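Uncharacterized conserved protein YndB, AHSA1/START domain (Micromonospora chersina, PDB 6V04) is of unknown function but belongs to the dynemicin biosynthetic locus, where its START/Bet v1-like fold probably binds or processes a pathway intermediate. Local coordinates at residues V31-P34 and R35-A38; Q121-A124 and G125-F129; E167-V170 and V171-L174; Q203-R206 and E207-L210; R256-R259 and H260-A263. All coordinates share one frame; numbering follows the deposited sequence. Where two conformers were deposited one is given.

Interaction 1: V31-P34 and R35-A38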
loop_
_atom_site.group_PDB
_atom_site.type_symbol
_atom_site.label_atom_id
_atom_site.label_comp_id
_atom_site.label_asym_id
_atom_site.label_seq_id
_atom_site.Cartn_x
_atom_site.Cartn_y
_atom_site.Cartn_z
ATOM N N VAL A 31 19.001 1.780 8.590
ATOM C CA VAL A 31 17.597 1.426 8.784
ATOM C C VAL A 31 16.931 2.199 9.917
ATOM O O VAL A 31 15.742 1.969 10.175
ATOM C CB VAL A 31 17.416 -0.093 9.006
ATOM C CG1 VAL A 31 18.058 -0.868 7.883
ATOM C CG2 VAL A 31 17.963 -0.536 10.365
ATOM N N THR A 32 17.636 3.144 10.579
ATOM C CA THR A 32 17.042 3.943 11.658
ATOM C C THR A 32 17.152 5.451 11.469
ATOM O O THR A 32 16.214 6.167 11.828
ATOM C CB THR A 32 17.665 3.586 13.018
ATOM O OG1 THR A 32 19.095 3.745 12.976
ATOM C CG2 THR A 32 17.288 2.165 13.419
ATOM N N ASP A 33 18.279 5.957 10.979
ATOM C CA ASP A 33 18.435 7.400 10.788
ATOM C C ASP A 33 17.455 7.855 9.713
ATOM O O ASP A 33 17.551 7.384 8.577
ATOM C CB ASP A 33 19.871 7.723 10.386
ATOM C CG ASP A 33 20.134 9.221 10.245
ATOM O OD1 ASP A 33 19.173 9.986 10.050
ATOM O OD2 ASP A 33 21.316 9.626 10.327
ATOM N N PRO A 34 16.496 8.733 10.017
ATOM C CA PRO A 34 15.501 9.084 8.989
ATOM C C PRO A 34 16.106 9.645 7.718
ATOM O O PRO A 34 15.547 9.396 6.642
ATOM C CB PRO A 34 14.615 10.114 9.698
ATOM C CG PRO A 34 14.719 9.734 11.147
ATOM C CD PRO A 34 16.157 9.333 11.320
ATOM N N ARG A 35 17.226 10.372 7.795
ATOM C CA ARG A 35 17.859 10.874 6.578
ATOM C C ARG A 35 18.333 9.724 5.698
ATOM O O ARG A 35 18.242 9.795 4.467
ATOM C CB ARG A 35 19.032 11.801 6.913
ATOM C CG ARG A 35 19.530 12.572 5.690
ATOM C CD ARG A 35 20.881 13.242 5.914
ATOM N NE ARG A 35 21.956 12.275 6.127
ATOM C CZ ARG A 35 22.533 11.564 5.162
ATOM N NH1 ARG A 35 22.139 11.695 3.900
ATOM N NH2 ARG A 35 23.505 10.712 5.460
ATOM N N ARG A 36 18.858 8.661 6.313
ATOM C CA ARG A 36 19.289 7.499 5.550
ATOM C C ARG A 36 18.100 6.662 5.095
ATOM O O ARG A 36 18.068 6.195 3.953
ATOM C CB ARG A 36 20.251 6.646 6.387
ATOM C CG ARG A 36 21.556 7.364 6.735
ATOM C CD ARG A 36 22.596 6.401 7.293
ATOM N NE ARG A 36 23.824 7.080 7.703
ATOM C CZ ARG A 36 24.867 7.309 6.907
ATOM N NH1 ARG A 36 24.849 6.912 5.639
ATOM N NH2 ARG A 36 25.934 7.941 7.380
ATOM N N VAL A 37 17.117 6.455 5.977
ATOM C CA VAL A 37 15.938 5.674 5.611
ATOM C C VAL A 37 15.256 6.266 4.385
ATOM O O VAL A 37 14.722 5.532 3.540
ATOM C CB VAL A 37 14.971 5.578 6.814
ATOM C CG1 VAL A 37 13.649 4.910 6.430
ATOM C CG2 VAL A 37 15.626 4.812 7.955
ATOM N N ALA A 38 15.266 7.595 4.266
ATOM C CA ALA A 38 14.654 8.259 3.120
ATOM C C ALA A 38 15.425 8.041 1.828
ATOM O O ALA A 38 14.912 8.383 0.758
ATOM C CB ALA A 38 14.522 9.749 3.420
HETATM O O HOH W 1 23.560 7.845 10.676
#

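Interaction 2: Q121-A124 and G125-F129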
loop_
_atom_site.group_PDB
_atom_site.type_symbol
_atom_site.label_atom_id
_atom_site.label_comp_id
_atom_site.label_asym_id
_atom_site.label_seq_id
_atom_site.Cartn_x
_atom_site.Cartn_y
_atom_site.Cartn_z
ATOM N N GLN A 121 2.428 -10.998 -3.249
ATOM C CA GLN A 121 2.701 -9.580 -3.467
ATOM C C GLN A 121 3.538 -8.997 -2.335
ATOM O O GLN A 121 4.433 -8.171 -2.567
ATOM C CB GLN A 121 1.388 -8.805 -3.590
ATOM C CG GLN A 121 0.682 -8.930 -4.927
ATOM C CD GLN A 121 -0.719 -8.344 -4.888
ATOM O OE1 GLN A 121 -0.913 -7.153 -5.140
ATOM N NE2 GLN A 121 -1.701 -9.177 -4.562
ATOM N N LEU A 122 3.245 -9.401 -1.102
ATOM C CA LEU A 122 3.954 -8.852 0.045
ATOM C C LEU A 122 5.395 -9.344 0.089
ATOM O O LEU A 122 6.308 -8.578 0.420
ATOM C CB LEU A 122 3.202 -9.213 1.326
ATOM C CG LEU A 122 3.573 -8.440 2.580
ATOM C CD1 LEU A 122 3.526 -6.933 2.346
ATOM C CD2 LEU A 122 2.620 -8.829 3.692
ATOM N N LYS A 123 5.627 -10.615 -0.241
ATOM C CA LYS A 123 7.002 -11.091 -0.330
ATOM C C LYS A 123 7.776 -10.315 -1.388
ATOM O O LYS A 123 8.907 -9.876 -1.144
ATOM C CB LYS A 123 7.030 -12.584 -0.640
ATOM C CG LYS A 123 8.408 -13.199 -0.478
ATOM C CD LYS A 123 8.384 -14.695 -0.754
ATOM C CE LYS A 123 9.745 -15.328 -0.519
ATOM N NZ LYS A 123 10.152 -15.274 0.916
ATOM N N ALA A 124 7.167 -10.103 -2.557
ATOM C CA ALA A 124 7.831 -9.340 -3.606
ATOM C C ALA A 124 8.111 -7.917 -3.147
ATOM O O ALA A 124 9.178 -7.360 -3.443
ATOM C CB ALA A 124 6.976 -9.335 -4.872
ATOM N N GLY A 125 7.165 -7.322 -2.413
ATOM C CA GLY A 125 7.358 -5.971 -1.909
ATOM C C GLY A 125 8.532 -5.859 -0.963
ATOM O O GLY A 125 9.338 -4.931 -1.058
ATOM N N TRP A 126 8.651 -6.813 -0.036
ATOM C CA TRP A 126 9.779 -6.783 0.889
ATOM C C TRP A 126 11.095 -7.119 0.199
ATOM O O TRP A 126 12.143 -6.587 0.587
ATOM C CB TRP A 126 9.527 -7.742 2.057
ATOM C CG TRP A 126 8.656 -7.145 3.129
ATOM C CD1 TRP A 126 7.427 -7.573 3.529
ATOM C CD2 TRP A 126 8.962 -6.006 3.932
ATOM N NE1 TRP A 126 6.946 -6.770 4.527
ATOM C CE2 TRP A 126 7.870 -5.797 4.795
ATOM C CE3 TRP A 126 10.049 -5.142 4.001
ATOM C CZ2 TRP A 126 7.843 -4.759 5.714
ATOM C CZ3 TRP A 126 10.018 -4.116 4.920
ATOM C CH2 TRP A 126 8.921 -3.936 5.763
ATOM N N LEU A 127 11.074 -7.974 -0.829
ATOM C CA LEU A 127 12.302 -8.232 -1.573
ATOM C C LEU A 127 12.766 -6.977 -2.298
ATOM O O LEU A 127 13.972 -6.726 -2.416
ATOM C CB LEU A 127 12.095 -9.376 -2.567
ATOM C CG LEU A 127 12.078 -10.784 -1.961
ATOM C CD1 LEU A 127 11.724 -11.799 -3.035
ATOM C CD2 LEU A 127 13.423 -11.114 -1.340
ATOM N N ASP A 128 11.816 -6.184 -2.804
ATOM C CA ASP A 128 12.140 -4.902 -3.421
ATOM C C ASP A 128 12.780 -3.961 -2.406
ATOM O O ASP A 128 13.821 -3.352 -2.671
ATOM C CB ASP A 128 10.853 -4.327 -4.024
ATOM C CG ASP A 128 11.002 -2.908 -4.516
ATOM O OD1 ASP A 128 11.004 -1.990 -3.678
ATOM O OD2 ASP A 128 11.087 -2.722 -5.746
ATOM N N PHE A 129 12.197 -3.867 -1.213
ATOM C CA PHE A 129 12.735 -2.947 -0.220
ATOM C C PHE A 129 14.133 -3.362 0.233
ATOM O O PHE A 129 15.023 -2.514 0.345
ATOM C CB PHE A 129 11.783 -2.852 0.973
ATOM C CG PHE A 129 10.625 -1.904 0.764
ATOM C CD1 PHE A 129 10.813 -0.643 0.193
ATOM C CD2 PHE A 129 9.351 -2.272 1.145
ATOM C CE1 PHE A 129 9.755 0.219 0.024
ATOM C CE2 PHE A 129 8.283 -1.406 0.975
ATOM C CZ PHE A 129 8.491 -0.160 0.412
#

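Interaction 3: E167-V170 and V171-L174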
loop_
_atom_site.group_PDB
_atom_site.type_symbol
_atom_site.label_atom_id
_atom_site.label_comp_id
_atom_site.label_asym_id
_atom_site.label_seq_id
_atom_site.Cartn_x
_atom_site.Cartn_y
_atom_site.Cartn_z
ATOM N N GLU A 167 -25.451 -3.784 -5.983
ATOM C CA GLU A 167 -25.834 -2.631 -6.790
ATOM C C GLU A 167 -26.395 -1.532 -5.907
ATOM O O GLU A 167 -26.165 -0.342 -6.169
ATOM C CB GLU A 167 -26.843 -3.031 -7.865
ATOM C CG GLU A 167 -26.211 -3.657 -9.112
ATOM C CD GLU A 167 -25.258 -2.716 -9.857
ATOM O OE1 GLU A 167 -25.171 -1.520 -9.497
ATOM O OE2 GLU A 167 -24.592 -3.180 -10.811
ATOM N N GLU A 168 -27.087 -1.905 -4.835
ATOM C CA GLU A 168 -27.729 -0.944 -3.955
ATOM C C GLU A 168 -26.817 -0.420 -2.847
ATOM O O GLU A 168 -27.264 0.427 -2.066
ATOM C CB GLU A 168 -28.996 -1.561 -3.345
ATOM C CG GLU A 168 -28.782 -2.637 -2.284
ATOM C CD GLU A 168 -28.732 -4.048 -2.843
ATOM O OE1 GLU A 168 -28.541 -4.221 -4.068
ATOM O OE2 GLU A 168 -28.904 -4.994 -2.041
ATOM N N THR A 169 -25.560 -0.882 -2.750
ATOM C CA THR A 169 -24.622 -0.330 -1.771
ATOM C C THR A 169 -23.381 0.328 -2.362
ATOM O O THR A 169 -22.682 1.034 -1.627
ATOM C CB THR A 169 -24.143 -1.410 -0.779
ATOM O OG1 THR A 169 -23.474 -2.463 -1.485
ATOM C CG2 THR A 169 -25.313 -1.984 0.008
ATOM N N VAL A 170 -23.059 0.116 -3.644
ATOM C CA VAL A 170 -21.795 0.649 -4.151
ATOM C C VAL A 170 -21.750 2.170 -4.057
ATOM O O VAL A 170 -20.683 2.741 -3.801
ATOM C CB VAL A 170 -21.529 0.167 -5.592
ATOM C CG1 VAL A 170 -21.095 -1.297 -5.588
ATOM C CG2 VAL A 170 -22.741 0.397 -6.489
ATOM N N VAL A 171 -22.887 2.852 -4.234
ATOM C CA VAL A 171 -22.857 4.314 -4.162
ATOM C C VAL A 171 -22.656 4.790 -2.727
ATOM O O VAL A 171 -22.289 5.950 -2.503
ATOM C CB VAL A 171 -24.134 4.919 -4.770
ATOM C CG1 VAL A 171 -24.100 6.437 -4.662
ATOM C CG2 VAL A 171 -24.283 4.496 -6.232
ATOM N N ASP A 172 -22.867 3.908 -1.746
ATOM C CA ASP A 172 -22.629 4.258 -0.349
ATOM C C ASP A 172 -21.166 4.589 -0.076
ATOM O O ASP A 172 -20.871 5.359 0.844
ATOM C CB ASP A 172 -23.042 3.106 0.577
ATOM C CG ASP A 172 -24.553 2.844 0.597
ATOM O OD1 ASP A 172 -25.347 3.707 0.163
ATOM O OD2 ASP A 172 -24.958 1.759 1.085
ATOM N N TRP A 173 -20.231 3.998 -0.823
ATOM C CA TRP A 173 -18.817 4.149 -0.494
ATOM C C TRP A 173 -17.909 4.477 -1.679
ATOM O O TRP A 173 -16.788 4.962 -1.453
ATOM C CB TRP A 173 -18.300 2.880 0.212
ATOM C CG TRP A 173 -18.208 1.663 -0.655
ATOM C CD1 TRP A 173 -19.236 0.843 -1.048
ATOM C CD2 TRP A 173 -17.024 1.130 -1.244
ATOM N NE1 TRP A 173 -18.758 -0.161 -1.850
ATOM C CE2 TRP A 173 -17.403 -0.006 -1.991
ATOM C CE3 TRP A 173 -15.669 1.505 -1.218
ATOM C CZ2 TRP A 173 -16.480 -0.772 -2.698
ATOM C CZ3 TRP A 173 -14.763 0.743 -1.913
ATOM C CH2 TRP A 173 -15.171 -0.386 -2.645
ATOM N N LEU A 174 -18.345 4.249 -2.930
ATOM C CA LEU A 174 -17.506 4.578 -4.076
ATOM C C LEU A 174 -17.836 5.972 -4.592
ATOM O O LEU A 174 -18.993 6.393 -4.551
ATOM C CB LEU A 174 -17.712 3.575 -5.206
ATOM C CG LEU A 174 -17.063 2.211 -4.973
ATOM C CD1 LEU A 174 -17.612 1.176 -5.935
ATOM C CD2 LEU A 174 -15.559 2.313 -5.124
HETATM O O HOH W 2 -25.613 1.937 -4.867
#

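Interaction 4: Q203-R206 and E207-L210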
loop_
_atom_site.group_PDB
_atom_site.type_symbol
_atom_site.label_atom_id
_atom_site.label_comp_id
_atom_site.label_asym_id
_atom_site.label_seq_id
_atom_site.Cartn_x
_atom_site.Cartn_y
_atom_site.Cartn_z
ATOM N N GLN A 203 -18.858 -4.155 -14.301
ATOM C CA GLN A 203 -19.277 -5.550 -14.153
ATOM C C GLN A 203 -19.269 -5.894 -12.670
ATOM O O GLN A 203 -18.203 -6.015 -12.064
ATOM C CB GLN A 203 -18.363 -6.501 -14.929
ATOM C CG GLN A 203 -18.353 -6.288 -16.440
ATOM C CD GLN A 203 -19.697 -6.544 -17.096
ATOM O OE1 GLN A 203 -20.524 -7.297 -16.581
ATOM N NE2 GLN A 203 -19.920 -5.912 -18.245
ATOM N N LEU A 204 -20.449 -6.078 -12.092
ATOM C CA LEU A 204 -20.566 -6.393 -10.673
ATOM C C LEU A 204 -21.068 -7.821 -10.519
ATOM O O LEU A 204 -22.143 -8.161 -11.025
ATOM C CB LEU A 204 -21.503 -5.409 -9.974
ATOM C CG LEU A 204 -21.808 -5.700 -8.502
ATOM C CD1 LEU A 204 -20.533 -5.735 -7.678
ATOM C CD2 LEU A 204 -22.766 -4.658 -7.946
ATOM N N ASP A 205 -20.274 -8.652 -9.839
ATOM C CA ASP A 205 -20.673 -9.992 -9.408
ATOM C C ASP A 205 -21.041 -9.848 -7.934
ATOM O O ASP A 205 -20.162 -9.702 -7.081
ATOM C CB ASP A 205 -19.532 -10.980 -9.634
ATOM C CG ASP A 205 -19.932 -12.424 -9.383
ATOM O OD1 ASP A 205 -21.133 -12.718 -9.181
ATOM O OD2 ASP A 205 -19.022 -13.279 -9.398
ATOM N N ARG A 206 -22.346 -9.840 -7.653
ATOM C CA ARG A 206 -22.855 -9.451 -6.340
ATOM C C ARG A 206 -22.137 -10.185 -5.206
ATOM O O ARG A 206 -22.050 -11.415 -5.202
ATOM C CB ARG A 206 -24.359 -9.718 -6.282
ATOM C CG ARG A 206 -25.032 -9.293 -4.987
ATOM C CD ARG A 206 -26.506 -9.495 -5.035
ATOM N NE ARG A 206 -27.160 -9.102 -3.791
ATOM C CZ ARG A 206 -27.711 -7.910 -3.576
ATOM N NH1 ARG A 206 -27.709 -6.986 -4.530
ATOM N NH2 ARG A 206 -28.281 -7.646 -2.412
ATOM N N GLU A 207 -21.609 -9.401 -4.253
ATOM C CA GLU A 207 -20.922 -9.880 -3.040
ATOM C C GLU A 207 -19.704 -10.756 -3.343
ATOM O O GLU A 207 -19.293 -11.573 -2.507
ATOM C CB GLU A 207 -21.891 -10.605 -2.099
ATOM C CG GLU A 207 -22.936 -9.650 -1.519
ATOM C CD GLU A 207 -23.820 -10.257 -0.452
ATOM O OE1 GLU A 207 -23.580 -11.415 -0.020
ATOM O OE2 GLU A 207 -24.793 -9.572 -0.057
ATOM N N ARG A 208 -19.099 -10.570 -4.517
ATOM C CA ARG A 208 -17.914 -11.319 -4.919
ATOM C C ARG A 208 -16.830 -10.392 -5.466
ATOM O O ARG A 208 -15.721 -10.314 -4.914
ATOM C CB ARG A 208 -18.277 -12.368 -5.979
ATOM C CG ARG A 208 -19.325 -13.420 -5.563
ATOM C CD ARG A 208 -18.769 -14.411 -4.571
ATOM N NE ARG A 208 -19.729 -15.454 -4.213
ATOM C CZ ARG A 208 -20.614 -15.366 -3.226
ATOM N NH1 ARG A 208 -20.681 -14.271 -2.475
ATOM N NH2 ARG A 208 -21.423 -16.388 -2.977
ATOM N N ALA A 209 -17.140 -9.662 -6.538
ATOM C CA ALA A 209 -16.108 -8.931 -7.252
ATOM C C ALA A 209 -16.750 -7.872 -8.128
ATOM O O ALA A 209 -17.887 -8.026 -8.577
ATOM C CB ALA A 209 -15.250 -9.872 -8.102
ATOM N N LEU A 210 -15.998 -6.807 -8.366
ATOM C CA LEU A 210 -16.429 -5.682 -9.184
ATOM C C LEU A 210 -15.255 -5.269 -10.047
ATOM O O LEU A 210 -14.154 -5.072 -9.528
ATOM C CB LEU A 210 -16.884 -4.514 -8.302
ATOM C CG LEU A 210 -17.023 -3.145 -8.971
ATOM C CD1 LEU A 210 -18.121 -3.176 -10.017
ATOM C CD2 LEU A 210 -17.298 -2.099 -7.917
HETATM O O HOH W 3 -17.217 -8.849 -11.897
HETATM O O HOH W 4 -27.095 -10.416 -1.303
#

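Interaction 5: R256-R259 and H260-A263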
loop_
_atom_site.group_PDB
_atom_site.type_symbol
_atom_site.label_atom_id
_atom_site.label_comp_id
_atom_site.label_asym_id
_atom_site.label_seq_id
_atom_site.Cartn_x
_atom_site.Cartn_y
_atom_site.Cartn_z
ATOM N N ARG A 256 2.323 10.296 -12.473
ATOM C CA ARG A 256 2.527 10.261 -11.033
ATOM C C ARG A 256 1.434 11.010 -10.287
ATOM O O ARG A 256 0.943 10.543 -9.249
ATOM C CB ARG A 256 3.886 10.847 -10.701
ATOM C CG ARG A 256 4.143 10.966 -9.233
ATOM C CD ARG A 256 5.527 11.436 -8.971
ATOM N NE ARG A 256 5.777 11.513 -7.536
ATOM C CZ ARG A 256 6.984 11.607 -7.001
ATOM N NH1 ARG A 256 8.053 11.622 -7.774
ATOM N NH2 ARG A 256 7.121 11.684 -5.678
ATOM N N THR A 257 1.068 12.193 -10.773
ATOM C CA THR A 257 0.048 12.978 -10.098
ATOM C C THR A 257 -1.296 12.259 -10.113
ATOM O O THR A 257 -2.004 12.224 -9.097
ATOM C CB THR A 257 -0.038 14.357 -10.761
ATOM O OG1 THR A 257 1.207 15.040 -10.587
ATOM C CG2 THR A 257 -1.136 15.190 -10.145
ATOM N N LEU A 258 -1.665 11.671 -11.253
ATOM C CA LEU A 258 -2.892 10.889 -11.305
ATOM C C LEU A 258 -2.840 9.736 -10.312
ATOM O O LEU A 258 -3.800 9.512 -9.574
ATOM C CB LEU A 258 -3.125 10.361 -12.715
ATOM C CG LEU A 258 -3.623 11.403 -13.715
ATOM C CD1 LEU A 258 -3.354 10.928 -15.129
ATOM C CD2 LEU A 258 -5.108 11.707 -13.516
ATOM N N ARG A 259 -1.741 8.980 -10.299
ATOM C CA ARG A 259 -1.634 7.838 -9.389
ATOM C C ARG A 259 -1.797 8.289 -7.944
ATOM O O ARG A 259 -2.554 7.684 -7.173
ATOM C CB ARG A 259 -0.294 7.135 -9.600
ATOM C CG ARG A 259 -0.134 5.849 -8.807
ATOM C CD ARG A 259 0.414 6.047 -7.414
ATOM N NE ARG A 259 0.622 4.714 -6.836
ATOM C CZ ARG A 259 0.484 4.392 -5.561
ATOM N NH1 ARG A 259 0.168 5.267 -4.630
ATOM N NH2 ARG A 259 0.659 3.117 -5.206
ATOM N N HIS A 260 -1.112 9.368 -7.568
ATOM C CA HIS A 260 -1.193 9.900 -6.213
ATOM C C HIS A 260 -2.621 10.326 -5.867
ATOM O O HIS A 260 -3.146 9.984 -4.797
ATOM C CB HIS A 260 -0.201 11.058 -6.096
ATOM C CG HIS A 260 0.106 11.482 -4.697
ATOM N ND1 HIS A 260 1.354 11.929 -4.325
ATOM C CD2 HIS A 260 -0.664 11.537 -3.585
ATOM C CE1 HIS A 260 1.336 12.258 -3.045
ATOM N NE2 HIS A 260 0.123 12.035 -2.575
ATOM N N ARG A 261 -3.275 11.061 -6.764
ATOM C CA ARG A 261 -4.626 11.536 -6.480
ATOM C C ARG A 261 -5.612 10.383 -6.371
ATOM O O ARG A 261 -6.492 10.389 -5.498
ATOM C CB ARG A 261 -5.078 12.504 -7.564
ATOM C CG ARG A 261 -4.265 13.793 -7.630
ATOM C CD ARG A 261 -4.706 14.650 -8.806
ATOM N NE ARG A 261 -6.089 15.097 -8.636
ATOM C CZ ARG A 261 -7.009 15.148 -9.594
ATOM N NH1 ARG A 261 -6.728 14.796 -10.845
ATOM N NH2 ARG A 261 -8.223 15.583 -9.302
ATOM N N PHE A 262 -5.511 9.405 -7.269
ATOM C CA PHE A 262 -6.393 8.250 -7.172
ATOM C C PHE A 262 -6.089 7.423 -5.932
ATOM O O PHE A 262 -7.014 6.868 -5.329
ATOM C CB PHE A 262 -6.291 7.404 -8.438
ATOM C CG PHE A 262 -7.190 7.867 -9.556
ATOM C CD1 PHE A 262 -6.816 8.912 -10.383
ATOM C CD2 PHE A 262 -8.403 7.248 -9.795
ATOM C CE1 PHE A 262 -7.635 9.324 -11.423
ATOM C CE2 PHE A 262 -9.222 7.651 -10.838
ATOM C CZ PHE A 262 -8.843 8.695 -11.651
ATOM N N ALA A 263 -4.823 7.343 -5.504
ATOM C CA ALA A 263 -4.531 6.605 -4.271
ATOM C C ALA A 263 -5.225 7.240 -3.072
ATOM O O ALA A 263 -5.756 6.536 -2.199
ATOM C CB ALA A 263 -3.020 6.534 -4.043
HETATM O O HOH W 5 3.382 12.565 -6.130
#

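Interaction 1: V31-P34 and R35-A38
D33 meets the start of the helix 34-40 with both its carboxylate and its carbonyl. Three hydrogen bonds hold the turn. D33 OD1 accepts from R35 N at 3.0 Å with a bent N-H...O angle of 143°; CG anti to the backbone N (chi1 -177°) places the carboxylate beside the R35 amide, which meets OD1 from above the carboxylate plane. D33 O takes V37 N at 2.8 Å in a nearly straight bond, and P34 O takes A38 N at 3.0 Å. Charge adds a looser link, doubtful because R36 has two conformers: in the one described, D33 OD2 and R36 NE lie 4.4 Å apart, beyond a salt bridge, with a water 2.9 Å from OD2 and 3.1 Å from NE between them. In that conformer NH1 bonds to Y136 OH, on the helix 116-139. The V37 methyl CG2 packs on backbone, 3.3 Å from D33 O and 3.5 Å from V31 C. P34 occupies the first turn, where its missing N-H costs no helix bond. Aspartate at the N-cap followed by proline makes a capped helix start, here at the break between the helices 24-32 and 34-40.

Interaction 2: Q121-A124 and G125-F129
A chi1 of -165° turns L122 CG away from the residue's own N, beside its carbonyl carbon, while W126 has CG anti to the carbonyl carbon (chi1 -82°); one turn apart, the two side chains therefore run side by side and point the same way. L122 CG lies 4.1 Å from W126 CD1, and the methyl CD1 of L122 is equally close to W126 NE1, so the leucine branch lies along the pyrrole part of the indole. The carbonyl of L122 also stands near this ring, its O 3.5 Å from W126 CD1, and accepts the W126 backbone N-H at 3.0 Å. The indole N-H itself is taken by D109 OD2 on strand 103-110, and the ring meets W94 with the planes at about 90°. W126 thus lies on the sheet-facing side of the long helix 116-139, which packs on the antiparallel sheet of the N-terminal half in the helix-grip manner of START/Bet v1-like proteins; it touches V16 of the edge strand 14-20, which K123 and L127 reach from the exposed flank. A leucine in place of W126 would probably leave D109 OD2 without its indole donor and open a gap beside L122 and W94. L127 CG lies 3.4 Å from K123 O, the carbonyl that accepts its own N-H at 2.9 Å. A124 O receives D128 N at 3.0 Å, continuing the i to i+4 ladder, and the D128 carboxylate turns from these residues to a salt bridge with R132.

Interaction 3: E167-V170 and V171-L174
The contact belongs to a short, weakly bonded helical turn about 170-173, in the loop after strand 151-157, where V170 O is gripped by two amides. L174 N donates at 2.9 Å, nearly in line with the C=O bond, whereas W173 N makes a longer bond of 3.3 Å from well above the carbonyl plane. One residue earlier, T169 O accepts D172 N at 2.9 Å, also from above its plane. D172, with CG beside the backbone N (chi1 -67°), folds back across T169: OD2 lies 3.8 Å from T169 CB, and the same oxygen accepts from W162 NE1. Without the carboxylate, as with an alanine here, the W162 indole N-H would probably lose this acceptor and the flank of T169 its cover. W173 carries its indole between the backbone N and the carbonyl carbon (chi1 69°), which brings the CD1 edge to 3.5 Å from T169 O, near the ring plane, while L174 CG sits over the centre of one ring face. The indole N-H is bound by P164 O. V170 adds an apolar touch, CB to L174 CD1 at 4.1 Å, and a water bridges E167 O to V171 N at the start of the turn. D172, W173 and L174 lean on the helix 252-277 through C276, A269, A273 and W266, while V170 packs on W202 of strand 196-205.

Interaction 4: Q203-R206 and E207-L210
D205 O faces two successive amides, accepting R208 N at 2.9 Å and A209 N at 3.1 Å, the latter in its carbonyl plane, while D205 N donates to A209 O at 2.8 Å, nearly in line with its C=O. R208 and A209 opposite D205 make a classic beta bulge, set where the hairpin of strands 196-205 and 209-214 turns; E207 takes a left-handed backbone conformation to close the turn. One step along, L204 and L210 form a non-hydrogen-bonded pair on the same face of the sheet. Their side chains cross, L204 CD1 coming to 3.9 Å from L210 CB, and L210 reaches on to L174. On the other face the D205 carboxylate leans against the aliphatic base of R208, OD2 lying 3.6 Å from R208 CB; the guanidinium itself turns away. R206 and E207 run alongside each other, their flat ends 27° apart, and their charges lie near without a direct bond: the carboxylate is well out of the guanidinium plane. A water between them accepts from R206 NE and donates to E207 OE2, at 2.8 Å each, and both side chains have stronger outside partners, E168 and R166. R208 bends at chi2 (-72°), which lets NH1 curl back onto E207 O at 3.0 Å, with this oxygen in the guanidinium plane but the donor above the carbonyl plane.

Interaction 5: R256-R259 and H260-A263
L258 and F262 lie side by side one turn apart and point the same way, L258 CD2 meeting F262 CE1 at 4.1 Å. The phenylalanine ring turns its edge to the backbone: L258 O lies in the ring plane, 3.2 Å from F262 CD1, and accepts F262 N in an almost straight bond of 2.9 Å. R261 instead crosses T257 obliquely. Its CG passes 3.1 Å from T257 O and its CD reaches T257 CG2 at 3.9 Å; the bend at chi3 (64°) then carries the guanidinium off to D190 and to the carbonyl of P194. These residues belong to the long C-terminal helix 252-277, which packs against the second antiparallel sheet, consistent with a second helix grip of the START/Bet v1 type. F262 and R259 both touch I151 of the edge strand 151-157, and the F262 ring also meets W245. R259 leaves the helix with CG anti to the backbone N (chi1 -174°) and a kink at chi2, which sets NH1 3.5 Å from the methyl of A263. All three of its guanidinium nitrogens are used: NH1 makes a salt bridge with D62 and donates to D60 O, NE goes to R148 O and NH2 to E150 O, so this buried arginine ties the helix to the first half of the chain and to the approach to strand 151-157. R256 NH2 donates to G59 O, and a water links R256 to H260, accepting from R256 NE at 3.0 Å and lying in the imidazole plane, 2.8 Å from H260 ND1.

Overall arrangement
The chain repeats one layout twice, an antiparallel sheet with a long helix, and the contacts divide between the halves. Interactions 1 and 2, with centres 19 Å apart, lie in the first; interactions 3, 4 and 5 lie in the second. Interactions 3 and 4 touch directly: E168 OE2 and R206 NH2 form a 2.7 Å salt bridge, and L174 packs on L210. Interactions 2 and 5 sit on the two long helices, centres 21 Å apart. The side chains of D128 and R259 lie within about 11 Å of the magnesium ion, that of R256 about 8 Å from the sodium ion. Q149, a magnesium site not occupied by this chain here, has its side chain about 7 Å from that of R259 and 9 Å from that of D128.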